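Local coordinates for protein coronin (Toxoplasma gondii, PDB 4OZU) that probably binds actin filaments, as coronins generally do, and is represented here by the WD40 beta-propeller domain of a longer protein, at residues A[9-15]-A[294-298]; A[329-335]-A[346-351]. All coordinates share one frame; numbering follows the deposited sequence.

Interaction 1: A[9-15]-A[294-298]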
loop_
_atom_site.group_PDB
_atom_site.type_symbol
_atom_site.label_atom_id
_atom_site.label_comp_id
_atom_site.label_asym_id
_atom_site.label_seq_id
_atom_site.Cartn_x
_atom_site.Cartn_y
_atom_site.Cartn_z
ATOM N N VAL A 9 11.761 18.132 -4.462
ATOM C CA VAL A 9 10.353 17.758 -4.496
ATOM C C VAL A 9 9.523 18.880 -5.134
ATOM O O VAL A 9 9.565 20.017 -4.671
ATOM C CB VAL A 9 9.816 17.453 -3.078
ATOM C CG1 VAL A 9 8.326 17.136 -3.119
ATOM C CG2 VAL A 9 10.584 16.291 -2.457
ATOM N N PRO A 10 8.770 18.566 -6.198
ATOM C CA PRO A 10 8.007 19.618 -6.879
ATOM C C PRO A 10 6.734 20.018 -6.150
ATOM O O PRO A 10 6.103 19.185 -5.496
ATOM C CB PRO A 10 7.658 18.978 -8.224
ATOM C CG PRO A 10 7.576 17.529 -7.927
ATOM C CD PRO A 10 8.602 17.256 -6.855
ATOM N N LEU A 11 6.373 21.290 -6.265
ATOM C CA LEU A 11 5.058 21.746 -5.856
ATOM C C LEU A 11 4.096 21.357 -6.959
ATOM O O LEU A 11 4.337 21.669 -8.128
ATOM C CB LEU A 11 5.035 23.259 -5.628
ATOM C CG LEU A 11 3.651 23.850 -5.346
ATOM C CD1 LEU A 11 3.152 23.410 -3.980
ATOM C CD2 LEU A 11 3.684 25.363 -5.456
ATOM N N ILE A 12 3.017 20.673 -6.596
ATOM C CA ILE A 12 2.052 20.207 -7.581
ATOM C C ILE A 12 0.676 20.783 -7.285
ATOM O O ILE A 12 -0.030 20.304 -6.404
ATOM C CB ILE A 12 1.981 18.673 -7.617
ATOM C CG1 ILE A 12 3.360 18.103 -7.959
ATOM C CG2 ILE A 12 0.943 18.214 -8.644
ATOM C CD1 ILE A 12 3.473 16.599 -7.831
ATOM N N LYS A 13 0.311 21.820 -8.038
ATOM C CA LYS A 13 -0.985 22.465 -7.889
ATOM C C LYS A 13 -2.019 21.866 -8.829
ATOM O O LYS A 13 -3.220 22.006 -8.612
ATOM C CB LYS A 13 -0.864 23.966 -8.154
ATOM C CG LYS A 13 -0.243 24.756 -7.014
ATOM C CD LYS A 13 -0.253 26.242 -7.328
ATOM C CE LYS A 13 0.066 27.081 -6.106
ATOM N NZ LYS A 13 -0.039 28.537 -6.403
ATOM N N ASN A 14 -1.537 21.200 -9.873
ATOM C CA ASN A 14 -2.393 20.647 -10.912
ATOM C C ASN A 14 -2.027 19.203 -11.179
ATOM O O ASN A 14 -0.871 18.884 -11.436
ATOM C CB ASN A 14 -2.269 21.455 -12.203
ATOM C CG ASN A 14 -2.481 22.936 -11.984
ATOM O OD1 ASN A 14 -1.537 23.726 -12.039
ATOM N ND2 ASN A 14 -3.725 23.323 -11.738
ATOM N N LEU A 15 -3.024 18.332 -11.113
ATOM C CA LEU A 15 -2.833 16.919 -11.379
ATOM C C LEU A 15 -4.171 16.354 -11.790
ATOM O O LEU A 15 -5.120 16.403 -11.015
ATOM C CB LEU A 15 -2.295 16.198 -10.146
ATOM C CG LEU A 15 -1.814 14.767 -10.351
ATOM C CD1 LEU A 15 -0.488 14.755 -11.079
ATOM C CD2 LEU A 15 -1.698 14.045 -9.011
ATOM N N TYR A 294 -7.453 13.519 -4.105
ATOM C CA TYR A 294 -6.066 13.570 -3.706
ATOM C C TYR A 294 -5.611 14.965 -3.319
ATOM O O TYR A 294 -6.190 15.985 -3.715
ATOM C CB TYR A 294 -5.173 13.010 -4.813
ATOM C CG TYR A 294 -5.601 13.342 -6.216
ATOM C CD1 TYR A 294 -6.543 12.561 -6.874
ATOM C CD2 TYR A 294 -5.041 14.416 -6.906
ATOM C CE1 TYR A 294 -6.929 12.853 -8.173
ATOM C CE2 TYR A 294 -5.423 14.710 -8.199
ATOM C CZ TYR A 294 -6.364 13.924 -8.829
ATOM O OH TYR A 294 -6.743 14.219 -10.122
ATOM N N TYR A 295 -4.555 14.955 -2.514
ATOM C CA TYR A 295 -3.981 16.118 -1.867
ATOM C C TYR A 295 -2.486 16.079 -2.108
ATOM O O TYR A 295 -1.945 15.015 -2.417
ATOM C CB TYR A 295 -4.250 16.095 -0.359
ATOM C CG TYR A 295 -5.699 15.965 0.029
ATOM C CD1 TYR A 295 -6.342 14.735 0.008
ATOM C CD2 TYR A 295 -6.422 17.072 0.432
ATOM C CE1 TYR A 295 -7.676 14.622 0.370
ATOM C CE2 TYR A 295 -7.749 16.974 0.793
ATOM C CZ TYR A 295 -8.372 15.749 0.757
ATOM O OH TYR A 295 -9.693 15.665 1.125
ATOM N N GLN A 296 -1.810 17.211 -1.948
ATOM C CA GLN A 296 -0.358 17.179 -1.826
ATOM C C GLN A 296 0.068 17.620 -0.447
ATOM O O GLN A 296 -0.340 18.674 0.029
ATOM C CB GLN A 296 0.339 18.057 -2.861
ATOM C CG GLN A 296 1.835 17.763 -2.882
ATOM C CD GLN A 296 2.639 18.682 -3.769
ATOM O OE1 GLN A 296 2.295 19.850 -3.961
ATOM N NE2 GLN A 296 3.735 18.156 -4.311
ATOM N N TYR A 297 0.902 16.794 0.173
ATOM C CA TYR A 297 1.581 17.138 1.412
ATOM C C TYR A 297 2.915 17.748 1.017
ATOM O O TYR A 297 3.791 17.054 0.507
ATOM C CB TYR A 297 1.756 15.901 2.283
ATOM C CG TYR A 297 2.270 16.134 3.690
ATOM C CD1 TYR A 297 1.760 17.146 4.485
ATOM C CD2 TYR A 297 3.223 15.286 4.241
ATOM C CE1 TYR A 297 2.222 17.338 5.779
ATOM C CE2 TYR A 297 3.688 15.468 5.523
ATOM C CZ TYR A 297 3.183 16.487 6.288
ATOM O OH TYR A 297 3.643 16.652 7.570
ATOM N N HIS A 298 3.044 19.054 1.218
ATOM C CA HIS A 298 4.202 19.799 0.744
ATOM C C HIS A 298 4.533 20.899 1.730
ATOM O O HIS A 298 3.649 21.642 2.156
ATOM C CB HIS A 298 3.928 20.389 -0.641
ATOM C CG HIS A 298 5.124 21.021 -1.281
ATOM N ND1 HIS A 298 6.074 20.293 -1.967
ATOM C CD2 HIS A 298 5.523 22.315 -1.349
ATOM C CE1 HIS A 298 7.007 21.110 -2.425
ATOM N NE2 HIS A 298 6.695 22.340 -2.065
#

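Interaction 2: A[329-335]-A[346-351]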
loop_
_atom_site.group_PDB
_atom_site.type_symbol
_atom_site.label_atom_id
_atom_site.label_comp_id
_atom_site.label_asym_id
_atom_site.label_seq_id
_atom_site.Cartn_x
_atom_site.Cartn_y
_atom_site.Cartn_z
ATOM N N ARG A 329 5.079 10.866 -20.215
ATOM C CA ARG A 329 3.697 11.340 -20.182
ATOM C C ARG A 329 3.430 12.241 -18.983
ATOM O O ARG A 329 2.295 12.663 -18.758
ATOM C CB ARG A 329 2.734 10.150 -20.164
ATOM C CG ARG A 329 2.721 9.370 -21.470
ATOM C CD ARG A 329 1.470 8.524 -21.594
ATOM N NE ARG A 329 1.381 7.533 -20.525
ATOM C CZ ARG A 329 0.327 7.349 -19.732
ATOM N NH1 ARG A 329 -0.776 8.081 -19.861
ATOM N NH2 ARG A 329 0.380 6.411 -18.797
ATOM N N ALA A 330 4.480 12.530 -18.217
ATOM C CA ALA A 330 4.363 13.299 -16.980
ATOM C C ALA A 330 3.409 12.592 -16.028
ATOM O O ALA A 330 2.716 13.227 -15.228
ATOM C CB ALA A 330 3.894 14.724 -17.255
ATOM N N GLU A 331 3.381 11.266 -16.119
ATOM C CA GLU A 331 2.629 10.450 -15.175
ATOM C C GLU A 331 3.406 10.348 -13.870
ATOM O O GLU A 331 4.556 9.918 -13.885
ATOM C CB GLU A 331 2.383 9.051 -15.749
ATOM C CG GLU A 331 1.563 8.141 -14.845
ATOM C CD GLU A 331 1.451 6.731 -15.392
ATOM O OE1 GLU A 331 2.508 6.101 -15.642
ATOM O OE2 GLU A 331 0.307 6.254 -15.571
ATOM N N ILE A 332 2.796 10.723 -12.744
ATOM C CA ILE A 332 3.488 10.606 -11.459
ATOM C C ILE A 332 2.948 9.452 -10.612
ATOM O O ILE A 332 3.628 8.963 -9.712
ATOM C CB ILE A 332 3.421 11.918 -10.647
ATOM C CG1 ILE A 332 2.002 12.229 -10.188
ATOM C CG2 ILE A 332 3.992 13.078 -11.471
ATOM C CD1 ILE A 332 1.948 13.323 -9.151
ATOM N N GLY A 333 1.727 9.021 -10.903
ATOM C CA GLY A 333 1.151 7.868 -10.235
ATOM C C GLY A 333 0.132 7.185 -11.120
ATOM O O GLY A 333 -0.354 7.777 -12.095
ATOM N N ARG A 334 -0.178 5.934 -10.800
ATOM C CA ARG A 334 -1.200 5.202 -11.541
ATOM C C ARG A 334 -1.950 4.248 -10.632
ATOM O O ARG A 334 -1.351 3.429 -9.930
ATOM C CB ARG A 334 -0.584 4.432 -12.714
ATOM C CG ARG A 334 -1.623 3.894 -13.691
ATOM C CD ARG A 334 -1.016 2.922 -14.704
ATOM N NE ARG A 334 0.213 3.434 -15.310
ATOM C CZ ARG A 334 1.117 2.673 -15.922
ATOM N NH1 ARG A 334 0.929 1.363 -16.035
ATOM N NH2 ARG A 334 2.210 3.221 -16.431
ATOM N N MET A 335 -3.269 4.384 -10.639
ATOM C CA MET A 335 -4.141 3.466 -9.925
ATOM C C MET A 335 -4.624 2.376 -10.869
ATOM O O MET A 335 -4.934 2.644 -12.024
ATOM C CB MET A 335 -5.335 4.213 -9.337
ATOM C CG MET A 335 -6.332 3.336 -8.601
ATOM S SD MET A 335 -7.861 4.223 -8.236
ATOM C CE MET A 335 -7.264 5.490 -7.127
ATOM N N PRO A 346 -6.920 1.076 -15.620
ATOM C CA PRO A 346 -5.855 1.968 -15.158
ATOM C C PRO A 346 -6.276 3.437 -15.175
ATOM O O PRO A 346 -6.983 3.884 -16.082
ATOM C CB PRO A 346 -4.713 1.712 -16.150
ATOM C CG PRO A 346 -5.107 0.497 -16.925
ATOM C CD PRO A 346 -6.588 0.435 -16.902
ATOM N N ILE A 347 -5.825 4.174 -14.165
ATOM C CA ILE A 347 -6.042 5.611 -14.084
ATOM C C ILE A 347 -4.700 6.290 -13.877
ATOM O O ILE A 347 -4.050 6.073 -12.857
ATOM C CB ILE A 347 -6.973 6.010 -12.914
ATOM C CG1 ILE A 347 -8.229 5.129 -12.853
ATOM C CG2 ILE A 347 -7.343 7.482 -13.021
ATOM C CD1 ILE A 347 -9.165 5.292 -14.007
ATOM N N SER A 348 -4.285 7.106 -14.838
ATOM C CA SER A 348 -3.048 7.867 -14.710
ATOM C C SER A 348 -3.314 9.178 -13.981
ATOM O O SER A 348 -4.365 9.792 -14.155
ATOM C CB SER A 348 -2.436 8.159 -16.091
ATOM O OG SER A 348 -1.882 6.993 -16.677
ATOM N N PHE A 349 -2.354 9.600 -13.167
ATOM C CA PHE A 349 -2.376 10.928 -12.569
ATOM C C PHE A 349 -1.212 11.714 -13.152
ATOM O O PHE A 349 -0.041 11.380 -12.941
ATOM C CB PHE A 349 -2.322 10.830 -11.048
ATOM C CG PHE A 349 -3.444 10.009 -10.488
ATOM C CD1 PHE A 349 -4.679 10.582 -10.239
ATOM C CD2 PHE A 349 -3.285 8.653 -10.274
ATOM C CE1 PHE A 349 -5.728 9.820 -9.751
ATOM C CE2 PHE A 349 -4.328 7.886 -9.783
ATOM C CZ PHE A 349 -5.549 8.471 -9.527
ATOM N N ILE A 350 -1.576 12.743 -13.905
ATOM C CA ILE A 350 -0.672 13.443 -14.807
ATOM C C ILE A 350 -0.615 14.922 -14.482
ATOM O O ILE A 350 -1.644 15.560 -14.277
ATOM C CB ILE A 350 -1.122 13.253 -16.273
ATOM C CG1 ILE A 350 -0.978 11.786 -16.672
ATOM C CG2 ILE A 350 -0.302 14.108 -17.218
ATOM C CD1 ILE A 350 -1.803 11.391 -17.852
ATOM N N VAL A 351 0.592 15.467 -14.423
ATOM C CA VAL A 351 0.762 16.911 -14.312
ATOM C C VAL A 351 0.623 17.535 -15.693
ATOM O O VAL A 351 1.376 17.184 -16.597
ATOM C CB VAL A 351 2.131 17.280 -13.724
ATOM C CG1 VAL A 351 2.285 18.797 -13.632
ATOM C CG2 VAL A 351 2.315 16.632 -12.362
#

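Interaction 1: A[9-15]-A[294-298]
Over one face of the His-298 ring sits Leu-11, its CA 4.2 Å from the ring centroid and 17° off the normal, a CH-pi contact displaced toward the rim. Val-9 O lies at the edge of the same ring, near its plane and 3.6 Å from His-298 CE1, as a contact. At the edge of the Tyr-294 ring, by contrast, the OH donates to Leu-15 O over 2.9 Å from above the carbonyl plane, while Leu-15 CD2 lies 3.9 Å from Tyr-294 CE2.

Between the two rings, Gln-296 reaches out fully extended, CG anti to the backbone N (chi1 -168°), and its amide plugs into the loop. NE2 gives a hydrogen bond of 2.8 Å to Pro-10 O, in the carbonyl plane and near the amide's own plane. OE1 accepts from Ile-12 N at 2.9 Å. NE2 also serves Thr-279 O, while Ile-12 CG1 packs 3.7 Å from this nitrogen, crossing the amide chain at about a right angle.

The loop that precedes strand 16-25 is thus laid against strand 291-298 of the neighbouring propeller sheet. One side-chain amide satisfies both a carbonyl (Pro-10 O) and an N-H (Ile-12 N) of this irregular loop. With NE2 facing the carbonyls of Pro-10 and Thr-279 and OE1 facing the N-H of Ile-12, the amide flip is determined.

Interaction 2: A[329-335]-A[346-351]
Glu-331 and Ser-348 meet across an antiparallel hairpin of a beta-propeller blade, interrupted by a classic bulge in which Ile-332 and Gly-333 both face Phe-349.

Backbone bonds set the register. Ile-332 N reaches Phe-349 O at 2.9 Å, and Phe-349 N returns to Gly-333 O. Met-335 and Ile-347 form a hydrogen-bonded pair through both their amides, whereas Arg-334 and Ser-348 form a non-hydrogen-bonded one. Beyond the strand, Val-351 N reaches Ala-330 O.

Apolar contacts occupy the face of Met-335 and Phe-349. With CG anti to the carbonyl carbon (chi1 -57°), the Phe-349 ring presents its edge to the opposite strand, CE2 lying 3.8 Å from Met-335 CB. At the bulged end of the hairpin, Ile-332 CG2 meets Val-351 CG2 at 4.0 Å.

Charges gather on the face of Ser-348. Arg-334 grips the Glu-331 carboxylate side-on, and Arg-329, which also pairs with Asp-326, adds a salt bridge. This clustering probably favours the ionised carboxylate. Ser-348 OG, itself bonded by Trp-20 NE1, donates to Glu-331 OE2 over 2.6 Å on the anti side, while Arg-334 NE meets that oxygen at 2.8 Å from the other face of the carboxylate plane.

Both contacts are largely buried, but interaction 2 lies within one sheet and interaction 1 between two sheets. Interaction 2 holds neighbouring strands mainly through backbone bonds and a charged cluster; interaction 1 joins a loop to the next sheet through side chains that reach backbone atoms, and it reaches the surface around Leu-11, near His-298. Leu-15 belongs to the loop of interaction 1 yet packs its CD1 3.4 Å from Ile-332 CD1 in interaction 2. The rings of Tyr-294 and Phe-349 meet edge-to-face, CE1 to CE1 at 3.6 Å, a second point of contact. The two therefore meet along an apolar seam between sheets, while the salt-bridge network lies on the other face of the hairpin from Phe-349.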